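Local coordinates for protein TAF6 (Antonospora locustae, PDB 4ATG) that probably contributes to assembly of the general transcription factor TFIID, its HEAT-repeat C-terminal domain taking part in complex formation with TAF9, at residues H3-E8 against Q39-Y44; H48-I53 against A68-L73; Q87-L92 against D112-I117; S56-E61 against S100-D105. All coordinates share one frame; numbering follows the deposited sequence. Where two conformers were deposited one is given.

Contact 1: H3-E8 against Q39-Y44; sequences HMLPKE and QQLVPY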
loop_
_atom_site.group_PDB
_atom_site.type_symbol
_atom_site.label_atom_id
_atom_site.label_comp_id
_atom_site.label_asym_id
_atom_site.label_seq_id
_atom_site.Cartn_x
_atom_site.Cartn_y
_atom_site.Cartn_z
ATOM N N HIS A 3 -14.727 -20.955 -0.518
ATOM C CA HIS A 3 -15.525 -22.130 -0.893
ATOM C C HIS A 3 -16.531 -22.514 0.223
ATOM O O HIS A 3 -17.445 -23.301 -0.012
ATOM C CB HIS A 3 -14.604 -23.312 -1.233
ATOM C CG HIS A 3 -13.662 -23.665 -0.119
ATOM N ND1 HIS A 3 -13.976 -24.642 0.791
ATOM C CD2 HIS A 3 -12.490 -23.094 0.238
ATOM C CE1 HIS A 3 -12.966 -24.683 1.642
ATOM N NE2 HIS A 3 -12.050 -23.772 1.355
ATOM N N MET A 4 -16.376 -21.935 1.431
ATOM C CA MET A 4 -17.251 -22.255 2.566
ATOM C C MET A 4 -18.371 -21.224 2.763
ATOM O O MET A 4 -19.229 -21.414 3.620
ATOM C CB MET A 4 -16.436 -22.359 3.845
ATOM C CG MET A 4 -15.477 -23.539 3.857
ATOM S SD MET A 4 -14.113 -23.186 4.962
ATOM C CE MET A 4 -14.961 -23.270 6.588
ATOM N N LEU A 5 -18.352 -20.142 1.987
ATOM C CA LEU A 5 -19.357 -19.089 2.090
ATOM C C LEU A 5 -20.721 -19.615 1.591
ATOM O O LEU A 5 -20.729 -20.464 0.701
ATOM C CB LEU A 5 -18.971 -17.914 1.162
ATOM C CG LEU A 5 -17.779 -17.053 1.577
ATOM C CD1 LEU A 5 -17.267 -16.288 0.383
ATOM C CD2 LEU A 5 -18.139 -16.121 2.727
ATOM N N PRO A 6 -21.860 -19.013 2.032
ATOM C CA PRO A 6 -23.153 -19.324 1.392
ATOM C C PRO A 6 -23.014 -19.032 -0.106
ATOM O O PRO A 6 -22.240 -18.134 -0.477
ATOM C CB PRO A 6 -24.108 -18.300 2.026
ATOM C CG PRO A 6 -23.470 -17.940 3.343
ATOM C CD PRO A 6 -22.000 -17.935 3.037
ATOM N N LYS A 7 -23.687 -19.837 -0.949
ATOM C CA LYS A 7 -23.658 -19.798 -2.422
ATOM C C LYS A 7 -23.692 -18.403 -3.032
ATOM O O LYS A 7 -22.840 -18.089 -3.856
ATOM C CB LYS A 7 -24.792 -20.679 -3.002
ATOM C CG LYS A 7 -24.773 -20.829 -4.519
ATOM C CD LYS A 7 -26.202 -20.707 -5.076
ATOM C CE LYS A 7 -26.324 -20.986 -6.555
ATOM N NZ LYS A 7 -27.307 -20.067 -7.201
ATOM N N GLU A 8 -24.665 -17.578 -2.643
ATOM C CA GLU A 8 -24.824 -16.214 -3.187
ATOM C C GLU A 8 -23.647 -15.307 -2.870
ATOM O O GLU A 8 -23.312 -14.421 -3.665
ATOM C CB GLU A 8 -26.150 -15.569 -2.729
ATOM C CG GLU A 8 -26.229 -15.230 -1.246
ATOM C CD GLU A 8 -26.541 -16.364 -0.286
ATOM O OE1 GLU A 8 -26.867 -17.490 -0.737
ATOM O OE2 GLU A 8 -26.522 -16.094 0.934
ATOM N N GLN A 39 -19.174 -7.610 4.976
ATOM C CA GLN A 39 -18.235 -7.951 6.050
ATOM C C GLN A 39 -17.644 -9.377 5.967
ATOM O O GLN A 39 -16.428 -9.555 6.131
ATOM C CB GLN A 39 -18.811 -7.652 7.448
ATOM C CG GLN A 39 -17.722 -7.707 8.564
ATOM C CD GLN A 39 -16.708 -6.577 8.484
ATOM O OE1 GLN A 39 -16.923 -5.574 7.806
ATOM N NE2 GLN A 39 -15.624 -6.664 9.247
ATOM N N GLN A 40 -18.496 -10.385 5.763
ATOM C CA GLN A 40 -18.024 -11.782 5.688
ATOM C C GLN A 40 -17.002 -11.992 4.559
ATOM O O GLN A 40 -16.129 -12.853 4.669
ATOM C CB GLN A 40 -19.197 -12.729 5.463
ATOM C CG GLN A 40 -19.708 -13.455 6.686
ATOM C CD GLN A 40 -20.672 -14.524 6.209
ATOM O OE1 GLN A 40 -21.799 -14.239 5.814
ATOM N NE2 GLN A 40 -20.192 -15.745 6.067
ATOM N N LEU A 41 -17.135 -11.217 3.464
ATOM C CA LEU A 41 -16.244 -11.316 2.306
ATOM C C LEU A 41 -14.934 -10.599 2.476
ATOM O O LEU A 41 -13.964 -10.926 1.796
ATOM C CB LEU A 41 -16.959 -10.744 1.049
ATOM C CG LEU A 41 -18.180 -11.520 0.577
ATOM C CD1 LEU A 41 -18.678 -10.978 -0.760
ATOM C CD2 LEU A 41 -17.844 -12.933 0.365
ATOM N N VAL A 42 -14.922 -9.556 3.308
ATOM C CA VAL A 42 -13.723 -8.737 3.571
ATOM C C VAL A 42 -12.400 -9.527 3.724
ATOM O O VAL A 42 -11.476 -9.260 2.957
ATOM C CB VAL A 42 -13.965 -7.670 4.682
ATOM C CG1 VAL A 42 -12.645 -6.986 5.065
ATOM C CG2 VAL A 42 -14.965 -6.624 4.192
ATOM N N PRO A 43 -12.252 -10.491 4.657
ATOM C CA PRO A 43 -10.968 -11.215 4.755
ATOM C C PRO A 43 -10.571 -11.939 3.464
ATOM O O PRO A 43 -9.388 -12.040 3.147
ATOM C CB PRO A 43 -11.219 -12.229 5.895
ATOM C CG PRO A 43 -12.685 -12.321 6.023
ATOM C CD PRO A 43 -13.187 -10.947 5.708
ATOM N N TYR A 44 -11.568 -12.453 2.725
ATOM C CA TYR A 44 -11.332 -13.180 1.477
ATOM C C TYR A 44 -10.896 -12.230 0.360
ATOM O O TYR A 44 -10.008 -12.572 -0.419
ATOM C CB TYR A 44 -12.559 -14.011 1.100
ATOM C CG TYR A 44 -12.848 -15.082 2.133
ATOM C CD1 TYR A 44 -11.886 -16.033 2.469
ATOM C CD2 TYR A 44 -14.039 -15.081 2.853
ATOM C CE1 TYR A 44 -12.103 -16.949 3.492
ATOM C CE2 TYR A 44 -14.301 -16.054 3.818
ATOM C CZ TYR A 44 -13.341 -17.006 4.112
ATOM O OH TYR A 44 -13.592 -17.957 5.072
#

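Contact 2: H48-I53 against A68-L73; sequences HISELI and ALYFSL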
loop_
_atom_site.group_PDB
_atom_site.type_symbol
_atom_site.label_atom_id
_atom_site.label_comp_id
_atom_site.label_asym_id
_atom_site.label_seq_id
_atom_site.Cartn_x
_atom_site.Cartn_y
_atom_site.Cartn_z
ATOM N N HIS A 48 -7.307 -12.603 -1.440
ATOM C CA HIS A 48 -7.155 -12.717 -2.909
ATOM C C HIS A 48 -6.350 -11.576 -3.484
ATOM O O HIS A 48 -5.475 -11.798 -4.333
ATOM C CB HIS A 48 -8.513 -12.770 -3.635
ATOM C CG HIS A 48 -8.387 -12.714 -5.135
ATOM N ND1 HIS A 48 -8.151 -13.854 -5.881
ATOM C CD2 HIS A 48 -8.445 -11.651 -5.973
ATOM C CE1 HIS A 48 -8.099 -13.457 -7.145
ATOM N NE2 HIS A 48 -8.270 -12.139 -7.249
ATOM N N ILE A 49 -6.703 -10.344 -3.092
ATOM C CA ILE A 49 -6.036 -9.153 -3.621
ATOM C C ILE A 49 -4.537 -9.218 -3.294
ATOM O O ILE A 49 -3.733 -8.952 -4.182
ATOM C CB ILE A 49 -6.713 -7.823 -3.163
ATOM C CG1 ILE A 49 -8.141 -7.697 -3.750
ATOM C CG2 ILE A 49 -5.874 -6.609 -3.583
ATOM C CD1 ILE A 49 -9.107 -6.707 -2.872
ATOM N N SER A 50 -4.159 -9.598 -2.034
ATOM C CA SER A 50 -2.737 -9.708 -1.653
ATOM C C SER A 50 -2.023 -10.703 -2.544
ATOM O O SER A 50 -0.914 -10.429 -3.007
ATOM C CB SER A 50 -2.588 -10.153 -0.201
ATOM O OG SER A 50 -3.059 -9.145 0.669
ATOM N N GLU A 51 -2.670 -11.867 -2.812
ATOM C CA GLU A 51 -2.086 -12.912 -3.669
ATOM C C GLU A 51 -1.970 -12.444 -5.114
ATOM O O GLU A 51 -0.974 -12.714 -5.780
ATOM C CB GLU A 51 -2.913 -14.215 -3.595
ATOM C CG GLU A 51 -2.676 -15.015 -2.324
ATOM C CD GLU A 51 -3.622 -16.174 -2.057
ATOM O OE1 GLU A 51 -4.646 -16.307 -2.768
ATOM O OE2 GLU A 51 -3.348 -16.936 -1.101
ATOM N N LEU A 52 -2.970 -11.708 -5.591
ATOM C CA LEU A 52 -2.960 -11.196 -6.963
ATOM C C LEU A 52 -1.834 -10.175 -7.141
ATOM O O LEU A 52 -1.143 -10.231 -8.156
ATOM C CB LEU A 52 -4.349 -10.599 -7.307
ATOM C CG LEU A 52 -4.551 -10.071 -8.739
ATOM C CD1 LEU A 52 -4.306 -11.167 -9.804
ATOM C CD2 LEU A 52 -5.952 -9.470 -8.887
ATOM N N ILE A 53 -1.593 -9.286 -6.141
ATOM C CA ILE A 53 -0.493 -8.311 -6.227
ATOM C C ILE A 53 0.844 -9.042 -6.406
ATOM O O ILE A 53 1.645 -8.646 -7.247
ATOM C CB ILE A 53 -0.494 -7.384 -4.984
ATOM C CG1 ILE A 53 -1.551 -6.248 -5.155
ATOM C CG2 ILE A 53 0.907 -6.808 -4.667
ATOM C CD1 ILE A 53 -2.027 -5.669 -3.799
ATOM N N ALA A 68 -6.661 0.409 -5.308
ATOM C CA ALA A 68 -7.960 1.111 -5.278
ATOM C C ALA A 68 -9.011 0.273 -4.578
ATOM O O ALA A 68 -9.819 0.843 -3.860
ATOM C CB ALA A 68 -8.409 1.461 -6.695
ATOM N N LEU A 69 -8.984 -1.083 -4.749
ATOM C CA LEU A 69 -9.939 -1.965 -4.053
ATOM C C LEU A 69 -9.680 -1.926 -2.550
ATOM O O LEU A 69 -10.628 -1.924 -1.753
ATOM C CB LEU A 69 -9.852 -3.396 -4.583
ATOM C CG LEU A 69 -10.391 -3.602 -6.028
ATOM C CD1 LEU A 69 -10.051 -5.014 -6.505
ATOM C CD2 LEU A 69 -11.892 -3.445 -6.061
ATOM N N TYR A 70 -8.407 -1.917 -2.139
ATOM C CA TYR A 70 -8.127 -1.807 -0.690
ATOM C C TYR A 70 -8.709 -0.500 -0.140
ATOM O O TYR A 70 -9.329 -0.497 0.925
ATOM C CB TYR A 70 -6.631 -1.789 -0.411
ATOM C CG TYR A 70 -5.935 -3.137 -0.455
ATOM C CD1 TYR A 70 -6.607 -4.310 -0.097
ATOM C CD2 TYR A 70 -4.586 -3.229 -0.777
ATOM C CE1 TYR A 70 -5.947 -5.544 -0.077
ATOM C CE2 TYR A 70 -3.915 -4.450 -0.746
ATOM C CZ TYR A 70 -4.602 -5.605 -0.414
ATOM O OH TYR A 70 -3.928 -6.796 -0.425
ATOM N N PHE A 71 -8.495 0.611 -0.855
ATOM C CA PHE A 71 -8.986 1.916 -0.407
ATOM C C PHE A 71 -10.505 1.927 -0.351
ATOM O O PHE A 71 -11.082 2.547 0.539
ATOM C CB PHE A 71 -8.441 3.037 -1.334
ATOM C CG PHE A 71 -8.669 4.437 -0.786
ATOM C CD1 PHE A 71 -8.339 4.750 0.532
ATOM C CD2 PHE A 71 -9.234 5.428 -1.580
ATOM C CE1 PHE A 71 -8.556 6.042 1.042
ATOM C CE2 PHE A 71 -9.453 6.717 -1.070
ATOM C CZ PHE A 71 -9.115 7.010 0.235
ATOM N N SER A 72 -11.173 1.244 -1.302
ATOM C CA SER A 72 -12.642 1.190 -1.293
ATOM C C SER A 72 -13.107 0.498 -0.014
ATOM O O SER A 72 -14.019 0.983 0.636
ATOM C CB SER A 72 -13.178 0.408 -2.494
ATOM O OG SER A 72 -13.129 1.156 -3.700
ATOM N N LEU A 73 -12.493 -0.638 0.335
ATOM C CA LEU A 73 -12.912 -1.378 1.549
ATOM C C LEU A 73 -12.618 -0.541 2.808
ATOM O O LEU A 73 -13.456 -0.462 3.719
ATOM C CB LEU A 73 -12.161 -2.715 1.611
ATOM C CG LEU A 73 -12.573 -3.794 0.592
ATOM C CD1 LEU A 73 -11.646 -5.028 0.738
ATOM C CD2 LEU A 73 -14.008 -4.229 0.807
#

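Contact 3: Q87-L92 against D112-I117; sequences QILPSL and DIVKYI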
loop_
_atom_site.group_PDB
_atom_site.type_symbol
_atom_site.label_atom_id
_atom_site.label_comp_id
_atom_site.label_asym_id
_atom_site.label_seq_id
_atom_site.Cartn_x
_atom_site.Cartn_y
_atom_site.Cartn_z
ATOM N N GLN A 87 -3.231 -6.864 7.782
ATOM C CA GLN A 87 -3.067 -7.609 6.512
ATOM C C GLN A 87 -2.958 -6.665 5.296
ATOM O O GLN A 87 -2.195 -6.928 4.360
ATOM C CB GLN A 87 -4.251 -8.552 6.283
ATOM C CG GLN A 87 -4.393 -9.646 7.336
ATOM C CD GLN A 87 -5.691 -10.407 7.203
ATOM O OE1 GLN A 87 -6.560 -10.091 6.385
ATOM N NE2 GLN A 87 -5.870 -11.410 8.039
ATOM N N ILE A 88 -3.718 -5.574 5.296
ATOM C CA ILE A 88 -3.675 -4.599 4.181
ATOM C C ILE A 88 -2.329 -3.869 4.114
ATOM O O ILE A 88 -1.749 -3.710 3.026
ATOM C CB ILE A 88 -4.850 -3.580 4.306
ATOM C CG1 ILE A 88 -6.215 -4.299 4.081
ATOM C CG2 ILE A 88 -4.690 -2.395 3.280
ATOM C CD1 ILE A 88 -7.457 -3.414 4.447
ATOM N N LEU A 89 -1.865 -3.369 5.265
ATOM C CA LEU A 89 -0.643 -2.553 5.304
ATOM C C LEU A 89 0.592 -3.232 4.690
ATOM O O LEU A 89 1.179 -2.619 3.790
ATOM C CB LEU A 89 -0.372 -2.043 6.727
ATOM C CG LEU A 89 -0.958 -0.692 7.083
ATOM C CD1 LEU A 89 -0.835 -0.457 8.584
ATOM C CD2 LEU A 89 -0.203 0.442 6.355
ATOM N N PRO A 90 0.959 -4.490 5.043
ATOM C CA PRO A 90 2.136 -5.102 4.400
ATOM C C PRO A 90 1.951 -5.332 2.896
ATOM O O PRO A 90 2.915 -5.195 2.161
ATOM C CB PRO A 90 2.377 -6.390 5.197
ATOM C CG PRO A 90 1.118 -6.694 5.847
ATOM C CD PRO A 90 0.403 -5.387 6.080
ATOM N N SER A 91 0.708 -5.554 2.431
ATOM C CA SER A 91 0.420 -5.740 1.003
ATOM C C SER A 91 0.617 -4.395 0.261
ATOM O O SER A 91 1.241 -4.354 -0.791
ATOM C CB SER A 91 -1.000 -6.246 0.812
ATOM O OG SER A 91 -1.221 -6.524 -0.555
ATOM N N LEU A 92 0.115 -3.298 0.834
ATOM C CA LEU A 92 0.370 -1.975 0.280
ATOM C C LEU A 92 1.860 -1.662 0.315
ATOM O O LEU A 92 2.377 -1.120 -0.652
ATOM C CB LEU A 92 -0.366 -0.925 1.075
ATOM C CG LEU A 92 -1.876 -0.817 0.856
ATOM C CD1 LEU A 92 -2.470 0.112 1.959
ATOM C CD2 LEU A 92 -2.183 -0.299 -0.554
ATOM N N ASP A 112 0.374 6.606 -0.934
ATOM C CA ASP A 112 -0.724 7.501 -0.585
ATOM C C ASP A 112 -1.745 6.798 0.314
ATOM O O ASP A 112 -2.292 7.418 1.238
ATOM C CB ASP A 112 -1.408 8.008 -1.841
ATOM C CG ASP A 112 -0.530 8.920 -2.686
ATOM O OD1 ASP A 112 0.434 9.506 -2.128
ATOM O OD2 ASP A 112 -0.815 9.058 -3.896
ATOM N N ILE A 113 -1.992 5.504 0.054
ATOM C CA ILE A 113 -2.945 4.734 0.877
ATOM C C ILE A 113 -2.320 4.402 2.202
ATOM O O ILE A 113 -3.001 4.482 3.234
ATOM C CB ILE A 113 -3.544 3.500 0.127
ATOM C CG1 ILE A 113 -4.094 3.941 -1.281
ATOM C CG2 ILE A 113 -4.687 2.846 0.982
ATOM C CD1 ILE A 113 -5.120 5.093 -1.283
ATOM N N VAL A 114 -1.028 4.063 2.208
ATOM C CA VAL A 114 -0.317 3.839 3.485
ATOM C C VAL A 114 -0.424 5.106 4.344
ATOM O O VAL A 114 -0.617 5.006 5.560
ATOM C CB VAL A 114 1.164 3.447 3.282
ATOM C CG1 VAL A 114 1.952 3.465 4.607
ATOM C CG2 VAL A 114 1.279 2.085 2.613
ATOM N N LYS A 115 -0.285 6.289 3.720
ATOM C CA LYS A 115 -0.390 7.565 4.452
ATOM C C LYS A 115 -1.789 7.740 5.044
ATOM O O LYS A 115 -1.928 8.141 6.190
ATOM C CB LYS A 115 -0.038 8.761 3.561
ATOM C CG LYS A 115 -0.389 10.113 4.233
ATOM C CD LYS A 115 -0.044 11.316 3.378
ATOM C CE LYS A 115 -0.499 12.619 4.028
ATOM N NZ LYS A 115 -0.069 12.702 5.458
ATOM N N TYR A 116 -2.810 7.423 4.281
ATOM C CA TYR A 116 -4.195 7.542 4.762
ATOM C C TYR A 116 -4.387 6.666 6.008
ATOM O O TYR A 116 -5.016 7.104 6.980
ATOM C CB TYR A 116 -5.175 7.096 3.668
ATOM C CG TYR A 116 -6.614 7.269 4.096
ATOM C CD1 TYR A 116 -7.272 8.476 3.906
ATOM C CD2 TYR A 116 -7.296 6.247 4.763
ATOM C CE1 TYR A 116 -8.587 8.658 4.332
ATOM C CE2 TYR A 116 -8.622 6.411 5.172
ATOM C CZ TYR A 116 -9.254 7.628 4.969
ATOM O OH TYR A 116 -10.560 7.823 5.339
ATOM N N ILE A 117 -3.863 5.449 5.972
ATOM C CA ILE A 117 -3.982 4.515 7.116
ATOM C C ILE A 117 -3.206 5.071 8.294
ATOM O O ILE A 117 -3.722 5.115 9.407
ATOM C CB ILE A 117 -3.495 3.105 6.709
ATOM C CG1 ILE A 117 -4.442 2.490 5.651
ATOM C CG2 ILE A 117 -3.358 2.173 7.954
ATOM C CD1 ILE A 117 -3.892 1.158 4.987
#

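Contact 4: S56-E61 against S100-D105; sequences SFKEAE and SIVDDD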
loop_
_atom_site.group_PDB
_atom_site.type_symbol
_atom_site.label_atom_id
_atom_site.label_comp_id
_atom_site.label_asym_id
_atom_site.label_seq_id
_atom_site.Cartn_x
_atom_site.Cartn_y
_atom_site.Cartn_z
ATOM N N SER A 56 1.236 -10.020 -9.921
ATOM C CA SER A 56 1.047 -8.933 -10.892
ATOM C C SER A 56 2.065 -7.800 -10.882
ATOM O O SER A 56 1.745 -6.692 -11.340
ATOM C CB SER A 56 -0.357 -8.350 -10.732
ATOM O OG SER A 56 -1.331 -9.378 -10.654
ATOM N N PHE A 57 3.292 -8.056 -10.414
ATOM C CA PHE A 57 4.321 -7.016 -10.352
ATOM C C PHE A 57 4.596 -6.288 -11.656
ATOM O O PHE A 57 4.958 -5.110 -11.623
ATOM C CB PHE A 57 5.615 -7.542 -9.726
ATOM C CG PHE A 57 5.497 -7.882 -8.257
ATOM C CD1 PHE A 57 4.764 -7.070 -7.391
ATOM C CD2 PHE A 57 6.156 -8.990 -7.728
ATOM C CE1 PHE A 57 4.692 -7.362 -6.030
ATOM C CE2 PHE A 57 6.063 -9.293 -6.365
ATOM C CZ PHE A 57 5.340 -8.470 -5.528
ATOM N N LYS A 58 4.384 -6.975 -12.796
ATOM C CA LYS A 58 4.624 -6.424 -14.135
ATOM C C LYS A 58 3.339 -5.938 -14.820
ATOM O O LYS A 58 3.379 -5.578 -16.002
ATOM C CB LYS A 58 5.378 -7.442 -15.019
ATOM C CG LYS A 58 6.707 -7.947 -14.439
ATOM C CD LYS A 58 7.768 -6.859 -14.326
ATOM C CE LYS A 58 9.030 -7.385 -13.701
ATOM N NZ LYS A 58 10.047 -6.313 -13.541
ATOM N N GLU A 59 2.211 -5.921 -14.088
ATOM C CA GLU A 59 0.929 -5.444 -14.608
ATOM C C GLU A 59 0.522 -4.225 -13.788
ATOM O O GLU A 59 -0.207 -4.367 -12.817
ATOM C CB GLU A 59 -0.148 -6.542 -14.565
ATOM C CG GLU A 59 0.152 -7.679 -15.533
ATOM C CD GLU A 59 -0.854 -8.806 -15.503
ATOM O OE1 GLU A 59 -1.895 -8.698 -16.193
ATOM O OE2 GLU A 59 -0.600 -9.803 -14.790
ATOM N N ALA A 60 1.062 -3.048 -14.155
ATOM C CA ALA A 60 0.845 -1.771 -13.456
ATOM C C ALA A 60 -0.628 -1.453 -13.271
ATOM O O ALA A 60 -1.025 -1.059 -12.176
ATOM C CB ALA A 60 1.544 -0.631 -14.194
ATOM N N GLU A 61 -1.450 -1.665 -14.323
ATOM C CA GLU A 61 -2.882 -1.385 -14.235
ATOM C C GLU A 61 -3.598 -2.313 -13.247
ATOM O O GLU A 61 -4.456 -1.848 -12.502
ATOM C CB GLU A 61 -3.539 -1.326 -15.629
ATOM C CG GLU A 61 -2.995 -0.172 -16.478
ATOM C CD GLU A 61 -3.030 1.202 -15.814
ATOM O OE1 GLU A 61 -4.129 1.627 -15.389
ATOM O OE2 GLU A 61 -1.952 1.833 -15.679
ATOM N N SER A 100 10.323 -5.888 -7.995
ATOM C CA SER A 100 9.921 -6.207 -9.369
ATOM C C SER A 100 8.999 -5.179 -10.035
ATOM O O SER A 100 8.754 -5.276 -11.237
ATOM C CB SER A 100 9.331 -7.617 -9.434
ATOM O OG SER A 100 10.171 -8.551 -8.776
ATOM N N ILE A 101 8.506 -4.190 -9.271
ATOM C CA ILE A 101 7.624 -3.148 -9.806
ATOM C C ILE A 101 8.428 -2.149 -10.642
ATOM O O ILE A 101 9.439 -1.626 -10.173
ATOM C CB ILE A 101 6.803 -2.487 -8.667
ATOM C CG1 ILE A 101 5.781 -3.499 -8.098
ATOM C CG2 ILE A 101 6.114 -1.174 -9.133
ATOM C CD1 ILE A 101 5.367 -3.225 -6.736
ATOM N N VAL A 102 7.986 -1.897 -11.876
ATOM C CA VAL A 102 8.691 -0.993 -12.784
ATOM C C VAL A 102 8.081 0.405 -12.874
ATOM O O VAL A 102 8.760 1.330 -13.316
ATOM C CB VAL A 102 9.010 -1.610 -14.181
ATOM C CG1 VAL A 102 10.005 -2.762 -14.067
ATOM C CG2 VAL A 102 7.746 -2.057 -14.911
ATOM N N ASP A 103 6.822 0.570 -12.417
ATOM C CA ASP A 103 6.116 1.838 -12.501
ATOM C C ASP A 103 6.183 2.636 -11.189
ATOM O O ASP A 103 5.671 2.175 -10.176
ATOM C CB ASP A 103 4.648 1.570 -12.903
ATOM C CG ASP A 103 3.911 2.746 -13.517
ATOM O OD1 ASP A 103 4.321 3.897 -13.276
ATOM O OD2 ASP A 103 2.902 2.515 -14.211
ATOM N N ASP A 104 6.763 3.857 -11.227
ATOM C CA ASP A 104 6.852 4.743 -10.050
ATOM C C ASP A 104 5.475 5.174 -9.557
ATOM O O ASP A 104 5.312 5.423 -8.368
ATOM C CB ASP A 104 7.687 5.998 -10.360
ATOM C CG ASP A 104 9.184 5.774 -10.384
ATOM O OD1 ASP A 104 9.640 4.705 -9.904
ATOM O OD2 ASP A 104 9.903 6.679 -10.831
ATOM N N ASP A 105 4.505 5.310 -10.476
ATOM C CA ASP A 105 3.133 5.708 -10.143
ATOM C C ASP A 105 2.450 4.679 -9.230
ATOM O O ASP A 105 1.620 5.056 -8.400
ATOM C CB ASP A 105 2.303 5.906 -11.420
ATOM C CG ASP A 105 2.634 7.174 -12.180
ATOM O OD1 ASP A 105 3.298 8.065 -11.595
ATOM O OD2 ASP A 105 2.199 7.295 -13.346
HETATM O O HOH W 1 5.368 -2.870 -12.757
#

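Contact 1: H3-E8 against Q39-Y44
Leu5 meets Leu41 and Tyr44 through its two methyl branches, and this apolar cluster makes up most of the contact. Leu5 CD1 presses on Leu41 CD2 at 3.4 Å, closer than usual van der Waals contact for two methyl groups. The other branch, Leu5 CD2, reaches Tyr44 CE2 at 4.0 Å, meeting the ring obliquely. With chi1 at -72°, Leu5 CG lies beside its own backbone N, and the branched end comes nearer to 39-44 than the CB direction alone would bring it.

Mixed contacts border the cluster. The amide nitrogen Gln40 NE2 lies 3.9 Å from Leu5 CD2 and 4.2 Å from Pro6 CD, as Gln40 and Pro6 approach from opposite directions. The polar end of Tyr44 is engaged by the N-terminal Gly1, whose N bonds to the phenol oxygen.

Pro6 is the N-cap of helix 7-20, against which Leu41 and Tyr44 also pack. With no direct polar bond between the segments, the contact probably rests on burial of apolar side chains, joining the lead-in of helix 7-20 to 39-44.

Contact 2: H48-I53 against A68-L73
Ile49 has its CG1 branch beside the backbone N (chi1 -66°) and hence CG2 anti to that nitrogen, an arrangement that splits its branches between Tyr70 and Leu69. The CG2 methyl sits over one face of the Tyr70 ring, 3.9 Å from the ring centroid and 26° off the normal. This is a CH-pi contact displaced toward the rim, and Ile49 CG2 accordingly comes 3.6 Å from Tyr70 CZ. The longer branch diverges from it, bringing Ile49 CD1 to 3.8 Å from Leu69 CB.

One turn further on, Ile53 CD1 approaches Tyr70 CE2 obliquely at 3.8 Å, so the ring is packed by two isoleucines of the same helix. The axes of the two short segments approach to 11.3 Å at 161° between their N-to-C directions. That is the near-antiparallel packing of successive helices expected in a HEAT-repeat array, here helix 42-55 against helix 60-75.

Tyr70 carries its hydroxyl across the interface to the neighbourhood of Ser50, which lies at the ring edge near its plane. Tyr70 OH and Ser50 OG are 2.7 Å apart in the conformer given, but Ser50 has a second one, which makes this proximity doubtful as evidence. Better placed is the probable hydrogen bond between Tyr70 OH and Ser91 OG of helix 85-97; in the conformer given Ser50 OG also bonds to Ile46 O of its own helix, which is equally conditional.

Contact 3: Q87-L92 against D112-I117
Ile88 opens the contact with its CG2 methyl, which lies 4.0 Å from Ile117 CD1 as the two side chains pass at a slant. Leu89 follows, sliding past Ile117 in the opposite direction. Its CD1 touches Ile117 CG2 at 3.7 Å, and its CD2 lies 4.1 Å from Val114 CG1. A bound 2-[N-cyclohexylamino]ethane sulfonic acid, probably from the crystallisation liquor, comes to about 3 Å from the Leu89 side chain.

The chain then kinks where Pro90 has no N-H to give to the preceding turn. Around this kink, helices 85-97 and 104-121 run nearly antiparallel, as neighbouring helices do in a HEAT-repeat solenoid: the axes of the two short segments approach to 9.9 Å, with 150° between their N-to-C directions.

Leu92 is wedged among three partners. Its CB rests on Val114 CG2 at 3.8 Å. Further out, Leu92 CD1 meets Ile117 CD1 tip to tip at 3.5 Å. The same methyl lies 3.7 Å from Ile113 CG2, the side chains crossing at about a right angle.

Contact 4: S56-E61 against S100-D105
Ser100 faces Phe57 and Lys58 at once. Its CB lies 3.7 Å from Phe57 CB and flanks the ring obliquely, while its carbonyl oxygen receives a hydrogen bond from Lys58 NZ at 2.8 Å. The donor comes in at a C=O...N angle of 137° and is tilted 19° from the carbonyl plane. A bend at chi2 (-66°) turns the Lys58 chain, and its extended remainder carries NZ to this oxygen.

The CB of Ile101 points away from 56-61; its side chain packs on Leu63 of helix 60-75 and Val106 of helix 104-121, yet CG1 still reaches Phe57 CD1 at 3.8 Å.

The contact thus joins two interhelical connections of the HEAT-repeat domain: a type I beta turn, Ser56 to Glu59, ahead of helix 60-75, and the residues leading into helix 104-121.

Val102 places CG1 3.6 Å from Lys58 NZ, crossing that chain at about a right angle. Its backbone N donates to a water at 2.9 Å, which appears to bridge to Phe57 O, though that second leg is unusually short.

Asp103 sets OD2 3.4 Å from Ala60 CB. It is also the N-cap of its helix, with OD1 accepting from Asp105 N at 3.1 Å from above the carboxylate plane. The helix start would probably favour the charged form of Asp103, although Glu61 OE2, 5.1 Å from Asp103 OD2, may oppose it in part.

In the fold
Along the chain, contact 1 closes before contacts 2, 3 and 4 open, whereas contact 4 alternates its segments with those of contacts 2 and 3. Contacts 1 and 2 share helix 42-55, with centres about 15 Å apart, and contacts 2 and 4 share helix 60-75. Helix 104-121 serves both contacts 3 and 4, whose centres are about 17 Å apart. Contacts 2 and 3 are buried, their centres about 10 Å apart, and touch directly, among others through Phe71 and Ile113. Contacts 1 and 4 lie at the surface, with centres about 29 Å apart. Helices shared in this way join the contacts into one continuous all-helical HEAT-repeat array.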